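Local atomic coordinates of beta-mannosidase (Trichoderma harzianum, PDB entry 4CVU), a protein that probably hydrolyses terminal beta-linked mannose residues from the non-reducing ends of mannosides, as a fungal member of glycoside hydrolase family 2. Residues V622-P630 with I711-G719. Residues are numbered along the deposited sequence; the frame is centred on the assembly and turned at random.
With NAG (2-acetamido-2-deoxy-beta-D-glucopyranose), chain L.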
ATOM      1  N   VAL A 622       9.118   4.498   7.435  1.00 35.93           N
ATOM      2  CA  VAL A 622       9.042   3.820   8.732  1.00 37.07           C
ATOM      3  C   VAL A 622       9.685   4.721   9.817  1.00 38.04           C
ATOM      4  O   VAL A 622       9.157   4.861  10.938  1.00 36.45           O
ATOM      5  CB  VAL A 622       9.713   2.427   8.666  1.00 37.48           C
ATOM      6  CG1 VAL A 622      10.094   1.908  10.033  1.00 37.72           C
ATOM      7  CG2 VAL A 622       8.826   1.417   7.924  1.00 36.76           C
ATOM      8  N   ILE A 623      10.816   5.337   9.474  1.00 38.73           N
ATOM      9  CA  ILE A 623      11.484   6.262  10.400  1.00 38.82           C
ATOM     10  C   ILE A 623      10.565   7.427  10.731  1.00 39.37           C
ATOM     11  O   ILE A 623      10.391   7.776  11.917  1.00 39.46           O
ATOM     12  CB  ILE A 623      12.787   6.820   9.814  1.00 40.73           C
ATOM     13  CG1 ILE A 623      13.868   5.754   9.803  1.00 41.06           C
ATOM     14  CG2 ILE A 623      13.257   8.043  10.601  1.00 41.68           C
ATOM     15  CD1 ILE A 623      14.978   6.071   8.814  1.00 44.07           C
ATOM     16  N   LEU A 624       9.946   8.011   9.699  1.00 37.86           N
ATOM     17  CA  LEU A 624       9.094   9.203   9.913  1.00 37.64           C
ATOM     18  C   LEU A 624       7.843   8.897  10.736  1.00 35.97           C
ATOM     19  O   LEU A 624       7.228   9.800  11.275  1.00 35.32           O
ATOM     20  CB  LEU A 624       8.730   9.900   8.592  1.00 38.02           C
ATOM     21  CG  LEU A 624       9.893  10.740   8.006  1.00 39.44           C
ATOM     22  CD1 LEU A 624       9.566  11.337   6.644  1.00 40.48           C
ATOM     23  CD2 LEU A 624      10.294  11.836   8.990  1.00 39.60           C
ATOM     24  N   ARG A 625       7.477   7.624  10.834  1.00 34.62           N
ATOM     25  CA  ARG A 625       6.335   7.217  11.655  1.00 33.26           C
ATOM     26  C   ARG A 625       6.742   6.884  13.081  1.00 32.39           C
ATOM     27  O   ARG A 625       5.882   6.702  13.957  1.00 32.67           O
ATOM     28  CB  ARG A 625       5.619   6.062  11.005  1.00 33.85           C
ATOM     29  CG  ARG A 625       4.867   6.475   9.747  1.00 34.85           C
ATOM     30  CD  ARG A 625       4.412   5.263   8.978  1.00 35.40           C
ATOM     31  NE  ARG A 625       3.263   4.634   9.644  1.00 35.84           N
ATOM     32  CZ  ARG A 625       1.978   4.875   9.341  1.00 35.67           C
ATOM     33  NH1 ARG A 625       1.635   5.745   8.405  1.00 36.76           N
ATOM     34  NH2 ARG A 625       1.013   4.286  10.029  1.00 35.91           N
ATOM     35  N   ASN A 626       8.025   6.853  13.352  1.00 32.42           N
ATOM     36  CA  ASN A 626       8.498   6.690  14.730  1.00 32.18           C
ATOM     37  C   ASN A 626       8.518   8.076  15.358  1.00 33.35           C
ATOM     38  O   ASN A 626       9.359   8.921  14.963  1.00 33.30           O
ATOM     39  CB  ASN A 626       9.892   6.102  14.764  1.00 32.89           C
ATOM     40  CG  ASN A 626      10.329   5.738  16.173  1.00 32.48           C
ATOM     41  OD1 ASN A 626       9.720   6.165  17.181  1.00 31.93           O
ATOM     42  ND2 ASN A 626      11.290   4.863  16.252  1.00 32.64           N
ATOM     43  N   HIS A 627       7.610   8.319  16.313  1.00 31.27           N
ATOM     44  CA  HIS A 627       7.579   9.607  16.953  1.00 32.53           C
ATOM     45  C   HIS A 627       8.314   9.608  18.261  1.00 32.34           C
ATOM     46  O   HIS A 627       8.183  10.551  19.024  1.00 33.64           O
ATOM     47  CB  HIS A 627       6.161  10.133  17.092  1.00 32.65           C
ATOM     48  CG  HIS A 627       5.545  10.514  15.779  1.00 32.94           C
ATOM     49  ND1 HIS A 627       4.237  10.913  15.650  1.00 33.77           N
ATOM     50  CD2 HIS A 627       6.078  10.580  14.537  1.00 34.07           C
ATOM     51  CE1 HIS A 627       3.983  11.217  14.392  1.00 33.77           C
ATOM     52  NE2 HIS A 627       5.080  11.012  13.692  1.00 34.59           N
ATOM     53  N   HIS A 628       9.070   8.556  18.502  1.00 33.51           N
ATOM     54  CA  HIS A 628      10.026   8.514  19.619  1.00 34.15           C
ATOM     55  C   HIS A 628      11.397   8.718  18.984  1.00 36.45           C
ATOM     56  O   HIS A 628      11.978   7.751  18.508  1.00 35.57           O
ATOM     57  CB  HIS A 628       9.973   7.149  20.329  1.00 34.08           C
ATOM     58  CG  HIS A 628      10.885   7.058  21.525  1.00 34.50           C
ATOM     59  ND1 HIS A 628      10.844   7.971  22.559  1.00 35.70           N
ATOM     60  CD2 HIS A 628      11.813   6.136  21.877  1.00 34.88           C
ATOM     61  CE1 HIS A 628      11.738   7.634  23.485  1.00 35.76           C
ATOM     62  NE2 HIS A 628      12.342   6.527  23.092  1.00 35.68           N
ATOM     63  N   TYR A 629      11.947   9.941  18.946  1.00 38.19           N
ATOM     64  CA  TYR A 629      11.513  11.110  19.682  1.00 40.94           C
ATOM     65  C   TYR A 629      10.772  12.096  18.788  1.00 41.94           C
ATOM     66  O   TYR A 629      11.046  12.174  17.604  1.00 41.80           O
ATOM     67  CB  TYR A 629      12.727  11.824  20.273  1.00 43.03           C
ATOM     68  CG  TYR A 629      13.359  11.033  21.359  1.00 44.69           C
ATOM     69  CD1 TYR A 629      14.122   9.920  21.066  1.00 44.95           C
ATOM     70  CD2 TYR A 629      13.153  11.366  22.695  1.00 46.32           C
ATOM     71  CE1 TYR A 629      14.690   9.161  22.071  1.00 46.90           C
ATOM     72  CE2 TYR A 629      13.719  10.619  23.712  1.00 48.19           C
ATOM     73  CZ  TYR A 629      14.481   9.511  23.393  1.00 48.51           C
ATOM     74  OH  TYR A 629      15.035   8.758  24.380  1.00 48.85           O
ATOM     75  N   PRO A 630       9.863  12.888  19.370  1.00 41.82           N
ATOM     76  CA  PRO A 630       8.988  13.689  18.547  1.00 41.40           C
ATOM     77  C   PRO A 630       9.722  14.922  17.937  1.00 42.09           C
ATOM     78  O   PRO A 630      10.823  15.316  18.368  1.00 40.22           O
ATOM     79  CB  PRO A 630       7.865  14.078  19.507  1.00 41.50           C
ATOM     80  CG  PRO A 630       8.453  14.013  20.859  1.00 41.61           C
ATOM     81  CD  PRO A 630       9.646  13.118  20.815  1.00 42.34           C
ATOM     82  N   ILE A 711      -2.445   3.658  18.574  1.00 34.12           N
ATOM     83  CA  ILE A 711      -3.375   4.508  17.829  1.00 33.69           C
ATOM     84  C   ILE A 711      -3.215   4.403  16.305  1.00 34.65           C
ATOM     85  O   ILE A 711      -4.115   4.800  15.556  1.00 35.85           O
ATOM     86  CB  ILE A 711      -3.182   5.978  18.269  1.00 34.42           C
ATOM     87  CG1 ILE A 711      -4.428   6.768  18.043  1.00 34.68           C
ATOM     88  CG2 ILE A 711      -2.016   6.620  17.574  1.00 35.49           C
ATOM     89  CD1 ILE A 711      -4.360   8.196  18.586  1.00 33.84           C
ATOM     90  N   TRP A 712      -2.083   3.849  15.859  1.00 42.50           N
ATOM     91  CA  TRP A 712      -1.795   3.626  14.439  1.00 42.92           C
ATOM     92  C   TRP A 712      -0.582   2.685  14.294  1.00 40.17           C
ATOM     93  O   TRP A 712      -0.017   2.233  15.288  1.00 39.67           O
ATOM     94  CB  TRP A 712      -1.603   4.964  13.677  1.00 42.70           C
ATOM     95  CG  TRP A 712      -0.339   5.717  13.936  1.00 42.39           C
ATOM     96  CD1 TRP A 712       0.419   5.699  15.052  1.00 40.14           C
ATOM     97  CD2 TRP A 712       0.303   6.627  13.030  1.00 42.83           C
ATOM     98  NE1 TRP A 712       1.494   6.537  14.907  1.00 40.92           N
ATOM     99  CE2 TRP A 712       1.445   7.116  13.671  1.00 42.00           C
ATOM    100  CE3 TRP A 712       0.026   7.061  11.738  1.00 44.31           C
ATOM    101  CZ2 TRP A 712       2.324   8.031  13.059  1.00 43.05           C
ATOM    102  CZ3 TRP A 712       0.917   7.975  11.121  1.00 44.93           C
ATOM    103  CH2 TRP A 712       2.048   8.444  11.804  1.00 43.48           C
ATOM    104  N   GLN A 713      -0.128   2.475  13.069  1.00 40.84           N
ATOM    105  CA  GLN A 713       0.911   1.488  12.765  1.00 40.41           C
ATOM    106  C   GLN A 713       2.300   2.118  12.822  1.00 41.14           C
ATOM    107  O   GLN A 713       2.700   2.831  11.911  1.00 41.22           O
ATOM    108  CB  GLN A 713       0.630   0.872  11.399  1.00 42.16           C
ATOM    109  CG  GLN A 713      -0.750   0.294  11.299  1.00 42.37           C
ATOM    110  CD  GLN A 713      -1.743   1.286  10.871  1.00 44.13           C
ATOM    111  OE1 GLN A 713      -1.557   2.504  11.062  1.00 44.65           O
ATOM    112  NE2 GLN A 713      -2.818   0.805  10.252  1.00 44.37           N
ATOM    113  N   ALA A 714       3.043   1.849  13.890  1.00 39.55           N
ATOM    114  CA  ALA A 714       4.245   2.587  14.113  1.00 39.86           C
ATOM    115  C   ALA A 714       5.009   1.979  15.258  1.00 39.22           C
ATOM    116  O   ALA A 714       4.441   1.284  16.082  1.00 40.27           O
ATOM    117  CB  ALA A 714       3.884   4.057  14.445  1.00 40.38           C
ATOM    118  N   PRO A 715       6.312   2.220  15.323  1.00 40.37           N
ATOM    119  CA  PRO A 715       7.046   1.666  16.468  1.00 39.92           C
ATOM    120  C   PRO A 715       6.712   2.418  17.739  1.00 40.53           C
ATOM    121  O   PRO A 715       6.870   3.636  17.790  1.00 41.63           O
ATOM    122  CB  PRO A 715       8.498   1.825  16.080  1.00 40.47           C
ATOM    123  CG  PRO A 715       8.534   2.856  15.064  1.00 40.99           C
ATOM    124  CD  PRO A 715       7.188   2.950  14.403  1.00 41.74           C
ATOM    125  N   THR A 716       6.198   1.702  18.742  1.00 40.32           N
ATOM    126  CA  THR A 716       5.845   2.319  20.037  1.00 39.00           C
ATOM    127  C   THR A 716       6.028   1.409  21.252  1.00 36.83           C
ATOM    128  O   THR A 716       6.524   0.279  21.173  1.00 36.40           O
ATOM    129  CB  THR A 716       4.343   2.696  20.065  1.00 39.11           C
ATOM    130  OG1 THR A 716       3.615   1.499  20.357  1.00 40.09           O
ATOM    131  CG2 THR A 716       3.818   3.359  18.709  1.00 39.77           C
ATOM    132  N   TRP A 717       5.535   1.862  22.380  1.00 36.11           N
ATOM    133  CA  TRP A 717       5.543   1.078  23.626  1.00 35.70           C
ATOM    134  C   TRP A 717       4.350   0.078  23.737  1.00 34.99           C
ATOM    135  O   TRP A 717       4.224  -0.629  24.744  1.00 35.07           O
ATOM    136  CB  TRP A 717       5.546   2.010  24.849  1.00 35.68           C
ATOM    137  CG  TRP A 717       6.621   3.058  24.920  1.00 35.35           C
ATOM    138  CD1 TRP A 717       7.733   3.030  25.748  1.00 34.85           C
ATOM    139  CD2 TRP A 717       6.679   4.330  24.243  1.00 36.27           C
ATOM    140  NE1 TRP A 717       8.495   4.126  25.550  1.00 36.10           N
ATOM    141  CE2 TRP A 717       7.879   4.963  24.658  1.00 36.23           C
ATOM    142  CE3 TRP A 717       5.879   4.966  23.290  1.00 35.86           C
ATOM    143  CZ2 TRP A 717       8.295   6.190  24.142  1.00 37.46           C
ATOM    144  CZ3 TRP A 717       6.278   6.197  22.789  1.00 37.70           C
ATOM    145  CH2 TRP A 717       7.490   6.804  23.213  1.00 37.63           C
ATOM    146  N   ALA A 718       3.471   0.025  22.719  1.00 34.30           N
ATOM    147  CA  ALA A 718       2.280  -0.799  22.788  1.00 33.58           C
ATOM    148  C   ALA A 718       2.583  -2.274  22.889  1.00 33.13           C
ATOM    149  O   ALA A 718       3.648  -2.739  22.427  1.00 33.63           O
ATOM    150  CB  ALA A 718       1.397  -0.534  21.545  1.00 34.18           C
ATOM    151  N   GLY A 719       1.680  -3.013  23.553  1.00 31.93           N
ATOM    152  CA  GLY A 719       1.668  -4.447  23.540  1.00 31.06           C
ATOM    153  C   GLY A 719       0.632  -4.940  22.513  1.00 31.76           C
ATOM    154  O   GLY A 719       0.747  -6.032  22.044  1.00 32.50           O
TER
HETATM  155  C1  NAG L1007      13.917  17.323  18.314  1.00 41.26           C
HETATM  156  C2  NAG L1007      15.039  17.267  19.311  1.00 40.50           C
HETATM  157  C3  NAG L1007      15.269  18.655  19.885  1.00 41.32           C
HETATM  158  C4  NAG L1007      15.501  19.621  18.721  1.00 43.45           C
HETATM  159  C5  NAG L1007      14.354  19.525  17.712  1.00 45.98           C
HETATM  160  C6  NAG L1007      14.534  20.434  16.502  1.00 45.02           C
HETATM  161  C7  NAG L1007      15.558  15.444  20.885  1.00 43.06           C
HETATM  162  C8  NAG L1007      15.030  14.490  21.933  1.00 45.32           C
HETATM  163  N2  NAG L1007      14.691  16.294  20.332  1.00 42.70           N
HETATM  164  O3  NAG L1007      16.375  18.586  20.787  1.00 41.69           O
HETATM  165  O4  NAG L1007      15.610  20.968  19.164  1.00 46.92           O
HETATM  166  O5  NAG L1007      14.269  18.193  17.249  1.00 43.39           O
HETATM  167  O6  NAG L1007      15.756  20.115  15.884  1.00 47.91           O
HETATM  168  O7  NAG L1007      16.744  15.379  20.585  1.00 44.38           O
HETATM  169  O   HOH W   1       4.354   7.191  16.162  1.00 29.15           O
HETATM  170  O   HOH W   2       6.045   6.311  17.872  1.00 25.95           O
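R625, on helix 620-625, grips the backbone of Q713 side-on: NE and NH2 both donate to Q713 O, at 3.0 and 2.9 Å, with the carbonyl oxygen lying in the guanidinium plane. The bend at chi3 (75°) turns the guanidinium so that one face also lies over the six-membered ring of W712. This cation-pi contact is off-centre, R625 CZ standing 4.1 Å from the ring centroid with the planes 36° apart. NH1 turns to the backbone oxygens of N71 and G73.

Two waters bridge the segments. One donates to R625 O and accepts from W712 NE1, at the edge of the indole; the other, backbone to backbone, accepts from H627 N and donates to P715 O.

Among the aromatic groups, W717 directs its edge at one face of H628, the ring centroids 4.8 Å apart, while Y629 CE1 lies over the opposite face, toward its rim. With CG anti to the backbone N (chi1 -177°), the H628 imidazole reaches the indole, whose NE1 bonds to Y575 OH. H627 meets W712 obliquely through CE1, 3.8 Å from CZ2, and its ND1 bonds to G203 O.

Apolar contact is centred on P715, whose CG lies 3.5 Å from N626 CB. N626 OD1 accepts from H628 N in an Asx turn just ahead of the cis peptide before Y629.

A leucine in place of R625, lacking the guanidinium, would probably leave the oxygens of Q713, N71 and G73 short of donors and the W712 face without its cation. The contact ties the loop after strand 702-705 of the family 2 (beta/alpha)8 barrel to helix 620-625 and the turn that follows. The buried guanidinium is held in orientation by three backbone oxygens, and its charge is probably eased by them and by the indole.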